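PDB 6G9C: immunomodulatory active chitinase from Trichuris suis, which probably hydrolyses chitin as a secreted family 18 glycosidase of the whipworm, and displays immunomodulatory properties in inflammatory lung disease. Local coordinates for residues 391-394 and 395-399; 301-305 and 306-310. All coordinates share one frame; numbering follows the deposited sequence.

Contact 1. Residues 391-394 and 395-399; sequences ISLM and QEILG
I391 and Q395 meet through a water: it donates to I391 O at 2.7 Å and accepts from Q395 N at 2.9 Å, standing in for a direct bond where the helix that ends the modelled chain is getting under way. The branched side chain of I391 turns from this helix to C37 and V367 of the barrel strands.

S392 O accepts E396 N at 3.1 Å in the carbonyl plane. E396 CG stands beside its own backbone N (chi1 -72°), and the extended chain runs back one turn to bring OE2 within 3.4 Å of S392 CB. There OE2 forms a salt bridge with K386. Serine is small enough for this buried place, and its OG is satisfied by Y388 O.

L393 O takes I397 N at 3.0 Å from above the carbonyl plane, 38° out of it. The two side chains lie side by side and point the same way, with L393 CB 4.1 Å from I397 CD1, forming an apolar ridge against I354 of helix 347-360.

M394 O receives L398 N at 2.7 Å, almost in line with the C=O, and a weak second bond from I397 N at 3.4 Å. The flexible thioether of M394 can fit the uneven surface of strands 34-40 and 364-368.

The chemistry is thus divided by face: leucine, isoleucine and methionine bind the helix to the barrel, while the carboxylate of E396, folded back over S392 toward the start of the helix, is paired with K386 and may also gain a little from the helix dipole.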
loop_
_atom_site.group_PDB
_atom_site.type_symbol
_atom_site.label_atom_id
_atom_site.label_comp_id
_atom_site.label_asym_id
_atom_site.label_seq_id
_atom_site.Cartn_x
_atom_site.Cartn_y
_atom_site.Cartn_z
ATOM N N ILE A 391 -15.122 20.167 -3.131
ATOM C CA ILE A 391 -14.918 18.794 -3.589
ATOM C C ILE A 391 -15.766 17.802 -2.788
ATOM O O ILE A 391 -16.207 16.780 -3.333
ATOM C CB ILE A 391 -13.411 18.469 -3.562
ATOM C CG1 ILE A 391 -12.680 19.417 -4.516
ATOM C CG2 ILE A 391 -13.138 17.029 -4.004
ATOM C CD1 ILE A 391 -11.187 19.318 -4.450
ATOM N N SER A 392 -16.056 18.100 -1.507
ATOM C CA SER A 392 -16.936 17.247 -0.706
ATOM C C SER A 392 -18.287 17.004 -1.360
ATOM O O SER A 392 -18.945 16.007 -1.034
ATOM C CB SER A 392 -17.209 17.865 0.681
ATOM O OG SER A 392 -16.012 18.083 1.392
ATOM N N LEU A 393 -18.729 17.909 -2.240
ATOM C CA LEU A 393 -20.056 17.786 -2.838
ATOM C C LEU A 393 -20.187 16.544 -3.708
ATOM O O LEU A 393 -21.307 16.076 -3.929
ATOM C CB LEU A 393 -20.376 19.036 -3.665
ATOM C CG LEU A 393 -20.591 20.299 -2.807
ATOM C CD1 LEU A 393 -20.674 21.546 -3.671
ATOM C CD2 LEU A 393 -21.828 20.157 -1.957
ATOM N N MET A 394 -19.077 16.022 -4.242
ATOM C CA MET A 394 -19.150 14.805 -5.047
ATOM C C MET A 394 -19.626 13.625 -4.205
ATOM O O MET A 394 -20.646 12.994 -4.507
ATOM C CB MET A 394 -17.787 14.504 -5.687
ATOM C CG MET A 394 -17.385 15.468 -6.788
ATOM S SD MET A 394 -16.072 14.790 -7.840
ATOM C CE MET A 394 -14.751 14.576 -6.662
ATOM N N GLN A 395 -18.903 13.327 -3.123
ATOM C CA GLN A 395 -19.332 12.282 -2.196
ATOM C C GLN A 395 -20.739 12.542 -1.663
ATOM O O GLN A 395 -21.562 11.622 -1.578
ATOM C CB GLN A 395 -18.339 12.198 -1.041
ATOM C CG GLN A 395 -17.991 10.812 -0.601
ATOM C CD GLN A 395 -19.158 10.097 0.001
ATOM O OE1 GLN A 395 -19.994 10.707 0.668
ATOM N NE2 GLN A 395 -19.230 8.788 -0.225
ATOM N N GLU A 396 -21.033 13.791 -1.292
ATOM C CA GLU A 396 -22.289 14.067 -0.596
ATOM C C GLU A 396 -23.490 13.878 -1.502
ATOM O O GLU A 396 -24.552 13.460 -1.032
ATOM C CB GLU A 396 -22.296 15.487 -0.042
ATOM C CG GLU A 396 -21.393 15.690 1.145
ATOM C CD GLU A 396 -21.226 17.153 1.488
ATOM O OE1 GLU A 396 -22.080 17.965 1.066
ATOM O OE2 GLU A 396 -20.238 17.491 2.176
ATOM N N ILE A 397 -23.346 14.178 -2.789
ATOM C CA ILE A 397 -24.458 14.133 -3.727
ATOM C C ILE A 397 -24.446 12.854 -4.554
ATOM O O ILE A 397 -25.486 12.222 -4.731
ATOM C CB ILE A 397 -24.437 15.381 -4.636
ATOM C CG1 ILE A 397 -24.580 16.657 -3.798
ATOM C CG2 ILE A 397 -25.532 15.294 -5.694
ATOM C CD1 ILE A 397 -24.268 17.947 -4.557
ATOM N N LEU A 398 -23.281 12.445 -5.065
ATOM C CA LEU A 398 -23.219 11.237 -5.875
ATOM C C LEU A 398 -23.065 9.970 -5.046
ATOM O O LEU A 398 -23.241 8.874 -5.586
ATOM C CB LEU A 398 -22.077 11.327 -6.893
ATOM C CG LEU A 398 -22.151 12.514 -7.866
ATOM C CD1 LEU A 398 -20.925 12.567 -8.748
ATOM C CD2 LEU A 398 -23.424 12.465 -8.703
ATOM N N GLY A 399 -22.753 10.087 -3.760
ATOM C CA GLY A 399 -22.748 8.939 -2.867
ATOM C C GLY A 399 -21.462 8.136 -2.882
ATOM O O GLY A 399 -21.399 7.046 -2.308
HETATM O O HOH W 1 -16.283 14.301 -2.390
#

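Contact 2. Residues 301-305 and 306-310; sequences EYLRE and AGVIS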
loop_
_atom_site.group_PDB
_atom_site.type_symbol
_atom_site.label_atom_id
_atom_site.label_comp_id
_atom_site.label_asym_id
_atom_site.label_seq_id
_atom_site.Cartn_x
_atom_site.Cartn_y
_atom_site.Cartn_z
ATOM N N GLU A 301 -2.026 35.927 -4.869
ATOM C CA GLU A 301 -1.009 35.735 -3.834
ATOM C C GLU A 301 -0.397 34.336 -3.867
ATOM O O GLU A 301 0.821 34.184 -3.714
ATOM C CB GLU A 301 -1.612 36.016 -2.453
ATOM C CG GLU A 301 -0.612 35.874 -1.296
ATOM C CD GLU A 301 -1.209 36.219 0.075
ATOM O OE1 GLU A 301 -2.318 36.801 0.126
ATOM O OE2 GLU A 301 -0.554 35.917 1.101
ATOM N N TYR A 302 -1.217 33.300 -4.051
ATOM C CA TYR A 302 -0.730 31.927 -3.966
ATOM C C TYR A 302 -0.470 31.290 -5.328
ATOM O O TYR A 302 0.567 30.653 -5.512
ATOM C CB TYR A 302 -1.718 31.068 -3.160
ATOM C CG TYR A 302 -1.888 31.540 -1.721
ATOM C CD1 TYR A 302 -2.842 32.497 -1.390
ATOM C CD2 TYR A 302 -1.093 31.028 -0.696
ATOM C CE1 TYR A 302 -2.998 32.933 -0.080
ATOM C CE2 TYR A 302 -1.243 31.463 0.633
ATOM C CZ TYR A 302 -2.199 32.411 0.927
ATOM O OH TYR A 302 -2.361 32.855 2.234
ATOM N N LEU A 303 -1.368 31.458 -6.304
ATOM C CA LEU A 303 -1.146 30.822 -7.601
ATOM C C LEU A 303 -0.088 31.550 -8.421
ATOM O O LEU A 303 0.612 30.910 -9.210
ATOM C CB LEU A 303 -2.449 30.730 -8.398
ATOM C CG LEU A 303 -3.607 29.904 -7.830
ATOM C CD1 LEU A 303 -4.454 29.317 -8.935
ATOM C CD2 LEU A 303 -3.128 28.815 -6.894
ATOM N N ARG A 304 0.037 32.869 -8.256
ATOM C CA ARG A 304 1.079 33.662 -8.916
ATOM C C ARG A 304 1.098 33.420 -10.424
ATOM O O ARG A 304 2.148 33.204 -11.033
ATOM C CB ARG A 304 2.455 33.376 -8.315
ATOM C CG ARG A 304 2.579 33.660 -6.829
ATOM C CD ARG A 304 3.625 32.733 -6.242
ATOM N NE ARG A 304 4.052 33.112 -4.900
ATOM C CZ ARG A 304 4.940 32.428 -4.184
ATOM N NH1 ARG A 304 5.493 31.330 -4.686
ATOM N NH2 ARG A 304 5.280 32.844 -2.969
ATOM N N GLU A 305 -0.081 33.453 -11.032
ATOM C CA GLU A 305 -0.199 33.286 -12.475
ATOM C C GLU A 305 -1.308 34.204 -12.968
ATOM O O GLU A 305 -2.484 33.957 -12.695
ATOM C CB GLU A 305 -0.488 31.835 -12.837
ATOM C CG GLU A 305 -0.580 31.588 -14.331
ATOM C CD GLU A 305 -1.020 30.181 -14.655
ATOM O OE1 GLU A 305 -0.983 29.322 -13.747
ATOM O OE2 GLU A 305 -1.409 29.935 -15.817
ATOM N N ALA A 306 -0.936 35.265 -13.674
ATOM C CA ALA A 306 -1.936 36.203 -14.163
ATOM C C ALA A 306 -2.987 35.472 -14.994
ATOM O O ALA A 306 -2.671 34.578 -15.785
ATOM C CB ALA A 306 -1.272 37.316 -14.973
ATOM N N GLY A 307 -4.251 35.813 -14.758
ATOM C CA GLY A 307 -5.369 35.227 -15.454
ATOM C C GLY A 307 -6.066 34.085 -14.739
ATOM O O GLY A 307 -7.086 33.605 -15.246
ATOM N N VAL A 308 -5.550 33.611 -13.598
ATOM C CA VAL A 308 -6.163 32.500 -12.877
ATOM C C VAL A 308 -6.237 32.840 -11.391
ATOM O O VAL A 308 -5.488 33.676 -10.878
ATOM C CB VAL A 308 -5.406 31.166 -13.105
ATOM C CG1 VAL A 308 -3.965 31.279 -12.678
ATOM C CG2 VAL A 308 -6.081 30.016 -12.382
ATOM N N ILE A 309 -7.172 32.181 -10.701
ATOM C CA ILE A 309 -7.396 32.367 -9.268
ATOM C C ILE A 309 -7.918 31.047 -8.729
ATOM O O ILE A 309 -8.593 30.299 -9.441
ATOM C CB ILE A 309 -8.385 33.525 -8.979
ATOM C CG1 ILE A 309 -8.463 33.842 -7.469
ATOM C CG2 ILE A 309 -9.794 33.182 -9.496
ATOM C CD1 ILE A 309 -9.121 35.218 -7.148
ATOM N N SER A 310 -7.596 30.748 -7.472
ATOM C CA SER A 310 -8.147 29.563 -6.829
ATOM C C SER A 310 -9.422 29.914 -6.063
ATOM O O SER A 310 -9.658 31.065 -5.701
ATOM C CB SER A 310 -7.137 28.950 -5.864
ATOM O OG SER A 310 -6.988 29.806 -4.730
HETATM O O HOH W 2 -2.720 33.937 -10.019
#
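Water 2 is held between E305 and V308, accepting from E305 N at 2.9 Å and donating to V308 O at 2.9 Å. It spans a type II beta turn from E305 to V308, which leads the chain into strand 308-310. This short strand pairs antiparallel with strand 268-281, as expected of the alpha+beta insertion that many family 18 chitinases carry on their TIM barrel.

The turn is closed by V308 N, which gives its hydrogen to E305 O at 3.2 Å from a direction tilted 22° from the carbonyl plane. At the third position G307 has a positive phi of 97°, where a side chain would press on the carbonyl oxygen of A306; glycine therefore suits the place. Its backbone also bonds to G278, tying the turn to the neighbouring strand. The small methyl of A306 lies at the outer corner.

V308 was modelled in two conformers, so its packing is partly provisional. In the one described, chi1 of 58° sets CG1 between the residue's own N and carbonyl carbon and brings it against E305, 3.5 Å from E305 CB and, more doubtfully, 3.1 Å from E305 O. The extended glutamate passes obliquely along this methyl, with OE1 still 3.7 Å from V308 CG1. The other methyl, CG2, lies 3.9 Å from L303 CD1, the two side chains crossing at about a right angle.

L303 turns its branched apolar end toward the strand and also meets R46 and Y372. Its backbone N and that of Y302 both bond to E313 OE2. S310 is the N-cap of helix 311-319, its hydroxyl capping a backbone N there, and E313 OE1 returns a bond to S310 N, a pattern consistent with a capping box. Over this polar junction the isopropyl end of L303 lays its flat side on S310, CD1 and CD2 each 4.1 Å from S310 CB.

Contact 1 and contact 2 do not touch: their centres lie 26 Å apart and their nearest atoms about 11 Å, each centre being about 17 Å from the centre of the chain. What joins them is the barrel wall. Strand 308-310 of contact 2 pairs with strand 268-281, which pairs in turn with strand 364-368, on which I391 and M394 of contact 1 rest. Just beyond that strand, Y372 touches L303 while D373 bonds to I391 N, so two successive residues serve the two sites. A bound 1,2-ethanediol, probably from the crystallisation liquor, has its nearest atom about 3 Å from the side chain of V308, the two-conformer residue of contact 2.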